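Local coordinates for vacuolar aminopeptidase 1 (Saccharomyces cerevisiae, PDB 5JGF), which removes amino acids, preferably neutral or hydrophobic ones, from the N-termini of peptides as a dodecameric zinc aminopeptidase of the yeast vacuole, and is the main Cvt-pathway cargo, at residues L158-I163 with L219-K224; G112-A117 with L238-V243. All blocks are in the same frame, centred on the assembly; numbering follows the deposited sequence.

Contact 1 (L158-I163 with L219-K224)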
# COMPACT_ATOMS: atom_id res chain seq x y z
N LEU D 158 31.68 22.67 -34.14
CA LEU D 158 31.54 21.22 -34.22
C LEU D 158 31.01 20.57 -32.94
O LEU D 158 31.63 20.68 -31.88
CB LEU D 158 32.88 20.56 -34.57
CG LEU D 158 32.86 19.02 -34.60
CD1 LEU D 158 31.97 18.54 -35.75
CD2 LEU D 158 34.27 18.47 -34.76
N PRO D 159 29.84 19.92 -33.02
CA PRO D 159 29.29 19.26 -31.83
C PRO D 159 29.86 17.85 -31.87
O PRO D 159 29.42 17.01 -32.65
CB PRO D 159 27.78 19.31 -32.08
CG PRO D 159 27.68 19.17 -33.56
CD PRO D 159 28.82 20.02 -34.09
N VAL D 160 30.87 17.60 -31.03
CA VAL D 160 31.52 16.30 -31.00
C VAL D 160 30.74 15.21 -30.26
O VAL D 160 30.96 14.02 -30.50
CB VAL D 160 32.93 16.39 -30.34
CG1 VAL D 160 33.78 17.45 -31.06
CG2 VAL D 160 32.80 16.73 -28.85
N CYS D 161 29.82 15.63 -29.39
CA CYS D 161 29.03 14.70 -28.58
C CYS D 161 27.54 14.99 -28.63
O CYS D 161 27.11 16.07 -29.04
CB CYS D 161 29.47 14.76 -27.11
SG CYS D 161 31.10 14.10 -26.80
N ARG D 162 26.76 14.00 -28.20
CA ARG D 162 25.31 14.10 -28.13
C ARG D 162 24.85 12.94 -27.27
O ARG D 162 25.29 11.81 -27.46
CB ARG D 162 24.69 14.00 -29.53
CG ARG D 162 23.16 14.01 -29.56
CD ARG D 162 22.64 14.01 -31.01
NE ARG D 162 21.18 13.94 -31.11
CZ ARG D 162 20.46 12.86 -30.81
NH1 ARG D 162 21.06 11.75 -30.40
NH2 ARG D 162 19.14 12.88 -30.94
N ILE D 163 23.99 13.22 -26.29
CA ILE D 163 23.45 12.19 -25.40
C ILE D 163 22.10 11.83 -26.02
O ILE D 163 21.13 12.59 -25.92
CB ILE D 163 23.24 12.75 -23.98
CG1 ILE D 163 24.54 13.41 -23.49
CG2 ILE D 163 22.84 11.61 -23.04
CD1 ILE D 163 24.41 14.16 -22.19
N LEU D 219 42.58 12.83 -27.82
CA LEU D 219 43.86 13.46 -27.53
C LEU D 219 44.42 14.18 -28.76
O LEU D 219 44.89 15.31 -28.67
CB LEU D 219 44.87 12.42 -27.02
CG LEU D 219 44.56 11.81 -25.64
CD1 LEU D 219 45.61 10.78 -25.27
CD2 LEU D 219 44.50 12.93 -24.60
N ARG D 220 44.35 13.52 -29.91
CA ARG D 220 44.85 14.11 -31.16
C ARG D 220 44.04 15.34 -31.52
O ARG D 220 44.59 16.35 -31.97
CB ARG D 220 44.77 13.09 -32.30
CG ARG D 220 45.76 11.95 -32.20
CD ARG D 220 45.44 10.85 -33.20
NE ARG D 220 46.45 9.80 -33.19
CZ ARG D 220 46.28 8.60 -33.73
NH1 ARG D 220 45.13 8.28 -34.32
NH2 ARG D 220 47.26 7.70 -33.68
N TYR D 221 42.73 15.27 -31.32
CA TYR D 221 41.84 16.37 -31.64
C TYR D 221 42.11 17.64 -30.82
O TYR D 221 42.26 18.72 -31.39
CB TYR D 221 40.38 15.94 -31.48
CG TYR D 221 39.38 17.03 -31.82
CD1 TYR D 221 38.66 17.68 -30.81
CD2 TYR D 221 39.20 17.44 -33.14
CE1 TYR D 221 37.78 18.72 -31.12
CE2 TYR D 221 38.33 18.48 -33.45
CZ TYR D 221 37.62 19.11 -32.44
OH TYR D 221 36.79 20.16 -32.74
N VAL D 222 42.18 17.51 -29.50
CA VAL D 222 42.43 18.69 -28.67
C VAL D 222 43.86 19.20 -28.81
O VAL D 222 44.11 20.39 -28.63
CB VAL D 222 42.13 18.41 -27.17
CG1 VAL D 222 40.66 18.05 -27.01
CG2 VAL D 222 43.01 17.30 -26.65
N ALA D 223 44.79 18.32 -29.15
CA ALA D 223 46.18 18.72 -29.35
C ALA D 223 46.22 19.58 -30.60
O ALA D 223 46.89 20.62 -30.64
CB ALA D 223 47.07 17.50 -29.52
N LYS D 224 45.49 19.16 -31.62
CA LYS D 224 45.42 19.89 -32.88
C LYS D 224 44.80 21.28 -32.66
O LYS D 224 45.29 22.28 -33.18
CB LYS D 224 44.58 19.12 -33.90
CG LYS D 224 44.39 19.84 -35.23
CD LYS D 224 43.45 19.08 -36.15
CE LYS D 224 43.19 19.87 -37.43
NZ LYS D 224 42.24 19.19 -38.35
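V160, in a classic beta bulge with C161 opposite L132 of strand 132-140, and L158 just before it meet Y221 of helix 216-226. The helix packs on the six-stranded antiparallel sheet of the M18 fold, V222 touching L138 and L238, and Y221 reaches from it to the loop that follows strand 149-154. The Y221 ring leaves the helix with CG anti to the backbone N (chi1 -179°). This carries its far end over to the loop. V160 CG1 lies 4.2 Å from Y221 CE1 and comes to the ring obliquely. In L158, CG is anti to N (chi1 177°) and CD2 roughly anti to CA, so this branch extends to the phenol end. No hydrogen bond joins the segments; the contact is van der Waals packing and small, about 96 Å² in all. V160 is buried and also packs on I134. L158 and Y221 remain partly exposed. A second subunit adds to the packing here: its G250 lies against L158 and its I251 against Y221. The contact therefore sits where the sheet, the helix and a subunit interface come together. The nearest approach is between L158 CD2 and Y221 OH, 3.6 Å apart; the same methyl is 4.1 Å from Y221 CZ.

Contact 2 (G112-A117 with L238-V243)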
# COMPACT_ATOMS: atom_id res chain seq x y z
N GLY D 112 31.58 5.01 -30.07
CA GLY D 112 32.58 5.62 -29.23
C GLY D 112 31.84 6.52 -28.26
O GLY D 112 30.94 7.27 -28.67
N ARG D 113 32.18 6.43 -26.98
CA ARG D 113 31.55 7.24 -25.94
C ARG D 113 32.63 7.76 -25.01
O ARG D 113 33.75 7.24 -25.00
CB ARG D 113 30.57 6.39 -25.12
CG ARG D 113 29.36 5.87 -25.90
CD ARG D 113 28.44 5.06 -25.01
NE ARG D 113 29.07 3.83 -24.53
CZ ARG D 113 28.51 3.00 -23.66
NH1 ARG D 113 27.31 3.26 -23.17
NH2 ARG D 113 29.16 1.91 -23.27
N ILE D 114 32.32 8.81 -24.25
CA ILE D 114 33.28 9.35 -23.29
C ILE D 114 32.64 9.40 -21.92
O ILE D 114 31.46 9.75 -21.78
CB ILE D 114 33.77 10.77 -23.67
CG1 ILE D 114 32.58 11.69 -23.93
CG2 ILE D 114 34.69 10.69 -24.88
CD1 ILE D 114 32.98 13.15 -24.14
N ALA D 115 33.41 9.05 -20.90
CA ALA D 115 32.91 9.06 -19.53
C ALA D 115 32.93 10.50 -19.02
O ALA D 115 33.95 11.19 -19.10
CB ALA D 115 33.79 8.18 -18.65
N VAL D 116 31.79 10.95 -18.50
CA VAL D 116 31.67 12.32 -18.01
C VAL D 116 30.91 12.37 -16.69
O VAL D 116 30.32 11.37 -16.26
CB VAL D 116 30.92 13.21 -19.03
CG1 VAL D 116 31.66 13.22 -20.36
CG2 VAL D 116 29.49 12.71 -19.22
N ALA D 117 30.91 13.54 -16.06
CA ALA D 117 30.22 13.73 -14.79
C ALA D 117 29.49 15.07 -14.82
O ALA D 117 29.92 16.01 -15.49
CB ALA D 117 31.21 13.70 -13.64
N LEU D 238 38.11 19.74 -19.28
CA LEU D 238 37.20 20.04 -20.38
C LEU D 238 35.73 19.86 -20.03
O LEU D 238 35.37 19.00 -19.23
CB LEU D 238 37.54 19.16 -21.59
CG LEU D 238 39.00 19.16 -22.05
CD1 LEU D 238 39.16 18.25 -23.27
CD2 LEU D 238 39.44 20.58 -22.39
N ASP D 239 34.89 20.69 -20.65
CA ASP D 239 33.44 20.67 -20.47
C ASP D 239 32.80 20.21 -21.77
O ASP D 239 33.43 20.24 -22.83
CB ASP D 239 32.84 22.07 -20.27
CG ASP D 239 33.29 22.76 -19.02
OD1 ASP D 239 32.82 23.90 -18.82
OD2 ASP D 239 34.08 22.20 -18.23
N LEU D 240 31.54 19.81 -21.66
CA LEU D 240 30.72 19.47 -22.82
C LEU D 240 29.64 20.53 -22.64
O LEU D 240 29.13 20.72 -21.53
CB LEU D 240 30.12 18.07 -22.73
CG LEU D 240 31.06 16.91 -23.03
CD1 LEU D 240 30.21 15.65 -23.18
CD2 LEU D 240 31.83 17.17 -24.33
N PHE D 241 29.29 21.23 -23.72
CA PHE D 241 28.30 22.29 -23.63
C PHE D 241 27.50 22.40 -24.92
O PHE D 241 27.92 21.92 -25.97
CB PHE D 241 29.02 23.61 -23.36
CG PHE D 241 30.20 23.83 -24.25
CD1 PHE D 241 30.03 24.24 -25.57
CD2 PHE D 241 31.49 23.55 -23.80
CE1 PHE D 241 31.13 24.38 -26.43
CE2 PHE D 241 32.59 23.68 -24.65
CZ PHE D 241 32.41 24.10 -25.96
N ASP D 242 26.34 23.06 -24.83
CA ASP D 242 25.47 23.26 -25.99
C ASP D 242 26.13 24.25 -26.95
O ASP D 242 26.50 25.35 -26.54
CB ASP D 242 24.11 23.82 -25.53
CG ASP D 242 23.04 23.73 -26.61
OD1 ASP D 242 23.39 23.68 -27.81
OD2 ASP D 242 21.85 23.72 -26.26
N VAL D 243 26.27 23.86 -28.21
CA VAL D 243 26.89 24.74 -29.20
C VAL D 243 25.87 25.57 -29.98
O VAL D 243 26.24 26.27 -30.93
CB VAL D 243 27.74 23.96 -30.23
CG1 VAL D 243 28.92 23.31 -29.54
CG2 VAL D 243 26.89 22.93 -30.94
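I114 and V116 meet L240 in apolar packing on one side of the antiparallel sheet of six strands. Strand 96-99 lies between strands 112-119 and 233-242, so these side chains reach across an intervening strand. The nearest CA atoms, those of V116 and L240, are 8.7 Å apart. The L240 CD1 methyl takes part in both closest contacts. I114 approaches it tip to tip, with I114 CD1 3.9 Å from L240 CD1. I114 CG1 sits between the backbone N and the carbonyl carbon (chi1 52°), and an extended chi2 (173°) carries CD1 out to the leucine. V116 crosses L240 at about a right angle, and its CG1 is 4.0 Å from L240 CD1. V97 of the intervening strand touches both V116 and L240, and P186 packs on the same pair. Polar links run to other partners. A115 and A117 make backbone hydrogen bonds to K100 and K98, and D239 OD2 forms a salt bridge with K98 NZ. V116 O also accepts a hydrogen bond from N407 ND2 of a third subunit. Between the two segments themselves there is no hydrogen bond. All three touching side chains are buried, so the contact probably rests on methyl packing and exclusion of water, with no directional bond across it.

How the contacts relate
Contacts 1 and 2 are neighbours in one hydrophobic layer, their centres about 9 Å apart. C161, in the loop of contact 1, joins them: its SG lies 3.4 Å from I114 CD1 and 4.0 Å from L240 CD2. Two further contacts join the segments. P159 CB is 3.9 Å from V243 CG2, and V222 CG1 of the helix is 4.0 Å from L238 CD1. Helix 216-226 and strand 233-242 follow each other in the chain, and V222 packs back on L238. In sequence, both segments of contact 1 fall between those of contact 2. Both contacts lie away from the zinc and substrate sites and touch neighbouring subunits.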